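Local structure of allergen Aed a 2 (Aedes aegypti, 3DXL) at residues A[2-7]-A[74-79]; A[58-63]-A[70-75]. The protein binds and sequesters biogenic amines and leukotrienes of the vertebrate host, and so modulates blood feeding by female mosquitoes. One frame throughout, in Å; residues are numbered along the deposited sequence.

Interaction 1: A[2-7]-A[74-79]; sequences GPFDPE and QEQFKA
Pro3 and Gln76 bring the backbones closest, CA to CA 4.6 Å, where the N-terminal residues 2-5, extended, pass helix 71-79 before the chain enters helix 6-20. The peptide bond before Pro3 is cis. This is the all-helical odorant-binding (PBP/GOBP) fold, and the contact ties its N-terminal lead to a helix further along the chain. The carboxamide of Gln76 grips the main chain of Phe4 with both ends. Phe4 N donates to Gln76 OE1 at 2.8 Å, with an N-H...O angle of 169°. Gln76 NE2 donates to Phe4 O at 3.0 Å. Both bonds use an in-plane lone pair of the accepting carbonyl, and Phe4 O lies close to the amide plane, so the two together fix the rotation of the carboxamide. CG of Gln76 lies anti to the backbone N (chi1 -168°), and the chain then bends at chi2 (70°) to present the amide to Phe4. NE2 is also bonded to Leu127 O, and Phe4 O to His129 NE2, which makes the amide part of a larger polar cluster. Next to it, the Pro3 ring sits against Ala79. Pro3 CB is 3.4 Å from Ala79 CB, a tight approach for two carbons. At the margin a water donates to both Gly2 O, at 2.9 Å, and Glu75 OE1, at 2.7 Å.

Interaction 2: A[58-63]-A[70-75]; sequences TGLYDP and ASVIQE
Leu60 and Val72 meet at about a right angle, with a methyl of each doing the touching. Leu60 CD2 lies 3.7 Å from Val72 CG1. The same Leu60 methyl reaches Ile73, again nearly at right angles, with CD2 3.8 Å from Ile73 CG1. One leucine branch therefore rests against two successive side chains in the first turn of helix 71-79. The arrangement belongs to a compact turn of the odorant-binding fold: helix 45-58 ends, a short antiparallel pair of strands, 61-62 and 67-68, follows, and the chain returns as helix 71-79. Gly59, with positive phi (90°), takes the chain out of helix 45-58. The first torsion of Leu60 (chi1 -78°) sets CG beside its own backbone N, and from there the side chain extends to the later helix. Val72 points toward the 58-63 segment, and its two methyls have different partners. CG1 faces Leu60, while CG2, anti to the backbone N, comes 3.4 Å from Thr58 O. Tyr92 of helix 86-97 touches both Leu60 and Ile73 and extends the apolar packing. In one of its two conformers the Thr58 hydroxyl turns back to Val54 O of its own helix. A single water links the two backbones, donating to Gly59 O at 3.0 Å and accepting from Val72 N at 2.9 Å. The direct contact is thus essentially apolar. Thr58 O is buried against the valine methyls without a hydrogen-bond partner, which probably carries some energetic cost, whereas Gly59 O and Val72 N are satisfied through the water.

In the fold
The centres of the two interactions lie about 10 Å apart, and both use helix 71-79. Interaction 2 takes the start of this helix and interaction 1 its later part; Gln74 and Glu75 belong to both. Along the chain, segment 2-7 comes first, then 58-63, then the shared helix. The contacts touch directly: Phe4 CE2 lies 3.4 Å from Thr58 O and 3.9 Å from Val72 CG2. The Phe4 ring thus packs the N-terminal segment against the end of helix 45-58 and the start of helix 71-79. All segments lie in the N-terminal PBP/GOBP region, whose pocket binds lipids. Trp37, which binds leukotriene E4, is about 9 Å from Gln76 and 8 Å from Thr58, side chain to side chain.

Interaction 1: A[2-7]-A[74-79]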
ATOM      1  N   GLY A   2       8.463   9.038  -4.917  1.00 20.02           N
ATOM      2  CA  GLY A   2       9.541   8.108  -4.621  1.00 18.61           C
ATOM      3  C   GLY A   2      10.500   8.653  -3.577  1.00 17.07           C
ATOM      4  O   GLY A   2      10.327   9.780  -3.098  1.00 18.14           O
ATOM      5  N   PRO A   3      11.515   7.853  -3.202  1.00 15.81           N
ATOM      6  CA  PRO A   3      11.711   6.492  -3.697  1.00 14.47           C
ATOM      7  C   PRO A   3      10.728   5.518  -3.032  1.00 13.10           C
ATOM      8  O   PRO A   3      10.091   5.856  -2.024  1.00 13.07           O
ATOM      9  CB  PRO A   3      13.134   6.170  -3.252  1.00 14.32           C
ATOM     10  CG  PRO A   3      13.285   6.956  -1.969  1.00 15.40           C
ATOM     11  CD  PRO A   3      12.540   8.231  -2.209  1.00 16.29           C
ATOM     12  N   PHE A   4      10.619   4.325  -3.597  1.00 12.19           N
ATOM     13  CA  PHE A   4       9.732   3.288  -3.087  1.00 11.28           C
ATOM     14  C   PHE A   4      10.527   2.049  -2.738  1.00 10.96           C
ATOM     15  O   PHE A   4      11.363   1.592  -3.532  1.00 10.90           O
ATOM     16  CB  PHE A   4       8.683   2.938  -4.137  1.00 12.14           C
ATOM     17  CG  PHE A   4       7.779   4.072  -4.498  1.00 12.35           C
ATOM     18  CD1 PHE A   4       6.789   4.507  -3.616  1.00 13.68           C
ATOM     19  CD2 PHE A   4       7.906   4.712  -5.725  1.00 13.46           C
ATOM     20  CE1 PHE A   4       5.945   5.559  -3.962  1.00 14.79           C
ATOM     21  CE2 PHE A   4       7.064   5.757  -6.071  1.00 14.37           C
ATOM     22  CZ  PHE A   4       6.085   6.184  -5.192  1.00 14.98           C
ATOM     23  N   ASP A   5      10.261   1.490  -1.556  1.00 10.30           N
ATOM     24  CA  ASP A   5      10.917   0.262  -1.163  1.00 10.51           C
ATOM     25  C   ASP A   5      10.154  -0.946  -1.730  1.00  9.92           C
ATOM     26  O   ASP A   5       9.124  -0.769  -2.395  1.00  9.58           O
ATOM     27  CB  ASP A   5      11.148   0.207   0.367  1.00 10.15           C
ATOM     28  CG  ASP A   5       9.866   0.006   1.183  1.00 10.50           C
ATOM     29  OD1 ASP A   5       8.886  -0.561   0.664  1.00 10.95           O
ATOM     30  OD2 ASP A   5       9.877   0.394   2.376  1.00 11.75           O
ATOM     31  N   PRO A   6      10.676  -2.165  -1.539  1.00 10.17           N
ATOM     32  CA  PRO A   6       9.988  -3.318  -2.132  1.00 10.08           C
ATOM     33  C   PRO A   6       8.532  -3.508  -1.710  1.00  9.72           C
ATOM     34  O   PRO A   6       7.701  -3.907  -2.537  1.00  9.62           O
ATOM     35  CB  PRO A   6      10.850  -4.500  -1.695  1.00 10.86           C
ATOM     36  CG  PRO A   6      12.222  -3.898  -1.606  1.00 10.57           C
ATOM     37  CD  PRO A   6      11.972  -2.561  -0.955  1.00 10.39           C
ATOM     38  N   GLU A   7       8.234  -3.236  -0.438  1.00  9.48           N
ATOM     39  CA  GLU A   7       6.876  -3.345   0.087  1.00  9.07           C
ATOM     40  C   GLU A   7       5.968  -2.311  -0.563  1.00  8.52           C
ATOM     41  O   GLU A   7       4.804  -2.589  -0.878  1.00  8.36           O
ATOM     42  CB  GLU A   7       6.891  -3.166   1.606  1.00  9.12           C
ATOM     43  CG  GLU A   7       5.515  -3.270   2.271  1.00  9.02           C
ATOM     44  CD  GLU A   7       4.684  -1.989   2.188  1.00  9.11           C
ATOM     45  OE1 GLU A   7       5.255  -0.886   2.064  1.00  9.47           O
ATOM     46  OE2 GLU A   7       3.442  -2.082   2.313  1.00  9.65           O
ATOM     47  N   GLN A  74      14.914   8.936 -11.319  1.00 16.13           N
ATOM     48  CA  GLN A  74      16.158   9.396 -10.701  1.00 17.17           C
ATOM     49  C   GLN A  74      16.130   9.264  -9.172  1.00 16.78           C
ATOM     50  O   GLN A  74      17.131   8.880  -8.569  1.00 16.52           O
ATOM     51  CB  GLN A  74      16.497  10.824 -11.132  1.00 18.15           C
ATOM     52  CG  GLN A  74      16.764  10.989 -12.643  1.00 20.54           C
ATOM     53  CD  GLN A  74      17.933  10.148 -13.178  1.00 23.27           C
ATOM     54  OE1 GLN A  74      18.868   9.794 -12.448  1.00 24.33           O
ATOM     55  NE2 GLN A  74      17.881   9.838 -14.473  1.00 25.45           N
ATOM     56  N   GLU A  75      14.978   9.549  -8.553  1.00 16.91           N
ATOM     57  CA  GLU A  75      14.821   9.373  -7.110  1.00 16.83           C
ATOM     58  C   GLU A  75      15.011   7.910  -6.731  1.00 15.28           C
ATOM     59  O   GLU A  75      15.694   7.584  -5.756  1.00 15.50           O
ATOM     60  CB  GLU A  75      13.446   9.860  -6.636  1.00 17.69           C
ATOM     61  CG  GLU A  75      13.308  11.370  -6.527  1.00 20.49           C
ATOM     62  CD  GLU A  75      14.336  11.993  -5.591  1.00 22.88           C
ATOM     63  OE1 GLU A  75      14.495  11.507  -4.449  1.00 24.19           O
ATOM     64  OE2 GLU A  75      14.986  12.969  -6.012  1.00 25.69           O
ATOM     65  N   GLN A  76      14.414   7.027  -7.529  1.00 14.37           N
ATOM     66  CA  GLN A  76      14.505   5.601  -7.298  1.00 13.91           C
ATOM     67  C   GLN A  76      15.943   5.086  -7.400  1.00 13.88           C
ATOM     68  O   GLN A  76      16.407   4.323  -6.552  1.00 13.81           O
ATOM     69  CB  GLN A  76      13.572   4.854  -8.253  1.00 13.64           C
ATOM     70  CG  GLN A  76      13.369   3.391  -7.916  1.00 12.29           C
ATOM     71  CD  GLN A  76      12.547   3.158  -6.658  1.00 11.83           C
ATOM     72  OE1 GLN A  76      12.067   4.094  -6.023  1.00 12.67           O
ATOM     73  NE2 GLN A  76      12.395   1.901  -6.301  1.00 11.47           N
ATOM     74  N   PHE A  77      16.645   5.511  -8.444  1.00 14.23           N
ATOM     75  CA  PHE A  77      18.026   5.089  -8.666  1.00 14.38           C
ATOM     76  C   PHE A  77      18.976   5.633  -7.591  1.00 14.50           C
ATOM     77  O   PHE A  77      19.907   4.948  -7.181  1.00 14.97           O
ATOM     78  CB  PHE A  77      18.459   5.497 -10.079  1.00 14.56           C
ATOM     79  CG  PHE A  77      19.841   5.042 -10.468  1.00 14.86           C
ATOM     80  CD1 PHE A  77      20.284   3.752 -10.205  1.00 15.03           C
ATOM     81  CD2 PHE A  77      20.683   5.912 -11.157  1.00 15.95           C
ATOM     82  CE1 PHE A  77      21.569   3.353 -10.595  1.00 15.65           C
ATOM     83  CE2 PHE A  77      21.958   5.519 -11.552  1.00 15.96           C
ATOM     84  CZ  PHE A  77      22.400   4.243 -11.278  1.00 16.01           C
ATOM     85  N   LYS A  78      18.733   6.860  -7.149  1.00 15.31           N
ATOM     86  CA  LYS A  78      19.505   7.447  -6.047  1.00 16.37           C
ATOM     87  C   LYS A  78      19.390   6.604  -4.774  1.00 16.52           C
ATOM     88  O   LYS A  78      20.381   6.371  -4.079  1.00 16.66           O
ATOM     89  CB  LYS A  78      19.047   8.878  -5.787  1.00 17.23           C
ATOM     90  CG  LYS A  78      19.797   9.601  -4.679  1.00 19.88           C
ATOM     91  CD  LYS A  78      19.267  11.016  -4.517  1.00 23.39           C
ATOM     92  CE  LYS A  78      20.165  11.856  -3.629  1.00 25.31           C
ATOM     93  NZ  LYS A  78      19.611  13.227  -3.457  1.00 26.73           N
ATOM     94  N   ALA A  79      18.175   6.143  -4.491  1.00 15.89           N
ATOM     95  CA  ALA A  79      17.913   5.313  -3.317  1.00 15.60           C
ATOM     96  C   ALA A  79      18.442   3.891  -3.480  1.00 15.35           C
ATOM     97  O   ALA A  79      18.817   3.244  -2.498  1.00 15.87           O
ATOM     98  CB  ALA A  79      16.426   5.286  -3.010  1.00 15.83           C
TER
HETATM   99  O   HOH W   1      12.376  11.820  -2.752  1.00 71.85           O

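Interaction 2: A[58-63]-A[70-75]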
ATOM      1  N   THR A  58       3.031   5.448  -8.902  1.00 12.11           N
ATOM      2  CA  THR A  58       4.488   5.600  -8.846  0.50 12.21           C
ATOM      3  C   THR A  58       4.908   7.026  -9.138  1.00 12.44           C
ATOM      4  O   THR A  58       6.009   7.430  -8.776  1.00 13.03           O
ATOM      5  CB  THR A  58       5.226   4.680  -9.824  0.50 12.14           C
ATOM      6  OG1 THR A  58       4.743   4.907 -11.154  0.50 11.77           O
ATOM      7  CG2 THR A  58       5.036   3.232  -9.428  0.50 11.80           C
ATOM      8  N   GLY A  59       4.025   7.792  -9.771  1.00 12.94           N
ATOM      9  CA  GLY A  59       4.334   9.174 -10.137  1.00 13.26           C
ATOM     10  C   GLY A  59       4.955   9.322 -11.515  1.00 13.41           C
ATOM     11  O   GLY A  59       5.358  10.422 -11.896  1.00 14.55           O
ATOM     12  N   LEU A  60       5.018   8.228 -12.275  1.00 13.13           N
ATOM     13  CA  LEU A  60       5.524   8.280 -13.648  1.00 13.39           C
ATOM     14  C   LEU A  60       4.566   9.006 -14.571  1.00 13.43           C
ATOM     15  O   LEU A  60       4.994   9.615 -15.555  1.00 13.95           O
ATOM     16  CB  LEU A  60       5.798   6.877 -14.186  1.00 13.58           C
ATOM     17  CG  LEU A  60       7.081   6.216 -13.713  1.00 13.85           C
ATOM     18  CD1 LEU A  60       7.024   4.736 -13.959  1.00 14.89           C
ATOM     19  CD2 LEU A  60       8.294   6.831 -14.409  1.00 14.87           C
ATOM     20  N   TYR A  61       3.272   8.899 -14.283  1.00 13.48           N
ATOM     21  CA  TYR A  61       2.271   9.719 -14.951  1.00 13.76           C
ATOM     22  C   TYR A  61       1.627  10.627 -13.925  1.00 14.40           C
ATOM     23  O   TYR A  61       1.123  10.170 -12.892  1.00 14.24           O
ATOM     24  CB  TYR A  61       1.217   8.904 -15.725  1.00 13.55           C
ATOM     25  CG  TYR A  61       0.190   9.789 -16.408  1.00 13.38           C
ATOM     26  CD1 TYR A  61       0.518  10.505 -17.569  1.00 13.32           C
ATOM     27  CD2 TYR A  61      -1.090   9.954 -15.872  1.00 14.15           C
ATOM     28  CE1 TYR A  61      -0.404  11.336 -18.177  1.00 14.73           C
ATOM     29  CE2 TYR A  61      -2.021  10.787 -16.479  1.00 14.09           C
ATOM     30  CZ  TYR A  61      -1.668  11.470 -17.630  1.00 14.29           C
ATOM     31  OH  TYR A  61      -2.602  12.289 -18.209  1.00 15.76           O
ATOM     32  N   ASP A  62       1.666  11.919 -14.219  1.00 15.18           N
ATOM     33  CA  ASP A  62       1.097  12.944 -13.369  1.00 15.64           C
ATOM     34  C   ASP A  62      -0.239  13.372 -13.975  1.00 16.31           C
ATOM     35  O   ASP A  62      -0.258  14.078 -14.986  1.00 16.35           O
ATOM     36  CB  ASP A  62       2.082  14.111 -13.267  1.00 16.05           C
ATOM     37  CG  ASP A  62       1.600  15.220 -12.353  1.00 17.04           C
ATOM     38  OD1 ASP A  62       0.377  15.327 -12.113  1.00 17.85           O
ATOM     39  OD2 ASP A  62       2.459  15.999 -11.901  1.00 18.34           O
ATOM     40  N   PRO A  63      -1.362  12.931 -13.373  1.00 17.12           N
ATOM     41  CA  PRO A  63      -2.688  13.193 -13.927  1.00 17.66           C
ATOM     42  C   PRO A  63      -3.108  14.660 -13.842  1.00 18.16           C
ATOM     43  O   PRO A  63      -4.000  15.074 -14.581  1.00 18.87           O
ATOM     44  CB  PRO A  63      -3.608  12.319 -13.068  1.00 18.01           C
ATOM     45  CG  PRO A  63      -2.888  12.181 -11.781  1.00 17.93           C
ATOM     46  CD  PRO A  63      -1.435  12.136 -12.129  1.00 17.26           C
ATOM     47  N   ALA A  70       9.740  11.894 -15.288  1.00 16.11           N
ATOM     48  CA  ALA A  70      10.845  10.972 -15.066  1.00 16.24           C
ATOM     49  C   ALA A  70      11.546  11.170 -13.722  1.00 16.40           C
ATOM     50  O   ALA A  70      12.475  10.427 -13.390  1.00 16.93           O
ATOM     51  CB  ALA A  70      11.847  11.066 -16.207  1.00 16.14           C
ATOM     52  N   SER A  71      11.096  12.156 -12.948  1.00 17.05           N
ATOM     53  CA  SER A  71      11.750  12.489 -11.687  1.00 17.31           C
ATOM     54  C   SER A  71      11.845  11.289 -10.747  1.00 16.46           C
ATOM     55  O   SER A  71      12.871  11.092 -10.102  1.00 16.37           O
ATOM     56  CB  SER A  71      11.037  13.652 -10.988  1.00 17.85           C
ATOM     57  OG  SER A  71      10.974  14.792 -11.832  1.00 20.75           O
ATOM     58  N   VAL A  72      10.783  10.480 -10.687  1.00 15.85           N
ATOM     59  CA  VAL A  72      10.776   9.320  -9.798  1.00 15.67           C
ATOM     60  C   VAL A  72      11.849   8.296 -10.182  1.00 14.99           C
ATOM     61  O   VAL A  72      12.389   7.620  -9.316  1.00 14.63           O
ATOM     62  CB  VAL A  72       9.364   8.666  -9.678  1.00 15.71           C
ATOM     63  CG1 VAL A  72       8.894   8.108 -11.012  1.00 15.58           C
ATOM     64  CG2 VAL A  72       9.366   7.583  -8.615  1.00 16.28           C
ATOM     65  N   ILE A  73      12.183   8.206 -11.474  1.00 15.06           N
ATOM     66  CA  ILE A  73      13.226   7.286 -11.921  1.00 14.90           C
ATOM     67  C   ILE A  73      14.573   7.651 -11.285  1.00 15.07           C
ATOM     68  O   ILE A  73      15.276   6.785 -10.761  1.00 14.70           O
ATOM     69  CB  ILE A  73      13.320   7.253 -13.464  1.00 14.60           C
ATOM     70  CG1 ILE A  73      12.031   6.665 -14.040  1.00 13.88           C
ATOM     71  CG2 ILE A  73      14.562   6.466 -13.928  1.00 15.28           C
ATOM     72  CD1 ILE A  73      11.880   6.889 -15.540  1.00 14.24           C
ATOM     73  N   GLN A  74      14.914   8.936 -11.319  1.00 16.13           N
ATOM     74  CA  GLN A  74      16.158   9.396 -10.701  1.00 17.17           C
ATOM     75  C   GLN A  74      16.130   9.264  -9.172  1.00 16.78           C
ATOM     76  O   GLN A  74      17.131   8.880  -8.569  1.00 16.52           O
ATOM     77  CB  GLN A  74      16.497  10.824 -11.132  1.00 18.15           C
ATOM     78  CG  GLN A  74      16.764  10.989 -12.643  1.00 20.54           C
ATOM     79  CD  GLN A  74      17.933  10.148 -13.178  1.00 23.27           C
ATOM     80  OE1 GLN A  74      18.868   9.794 -12.448  1.00 24.33           O
ATOM     81  NE2 GLN A  74      17.881   9.838 -14.473  1.00 25.45           N
ATOM     82  N   GLU A  75      14.978   9.549  -8.553  1.00 16.91           N
ATOM     83  CA  GLU A  75      14.821   9.373  -7.110  1.00 16.83           C
ATOM     84  C   GLU A  75      15.011   7.910  -6.731  1.00 15.28           C
ATOM     85  O   GLU A  75      15.694   7.584  -5.756  1.00 15.50           O
ATOM     86  CB  GLU A  75      13.446   9.860  -6.636  1.00 17.69           C
ATOM     87  CG  GLU A  75      13.308  11.370  -6.527  1.00 20.49           C
ATOM     88  CD  GLU A  75      14.336  11.993  -5.591  1.00 22.88           C
ATOM     89  OE1 GLU A  75      14.495  11.507  -4.449  1.00 24.19           O
ATOM     90  OE2 GLU A  75      14.986  12.969  -6.012  1.00 25.69           O
TER
HETATM   91  O   HOH W   2       8.096  11.380 -11.290  1.00 19.84           O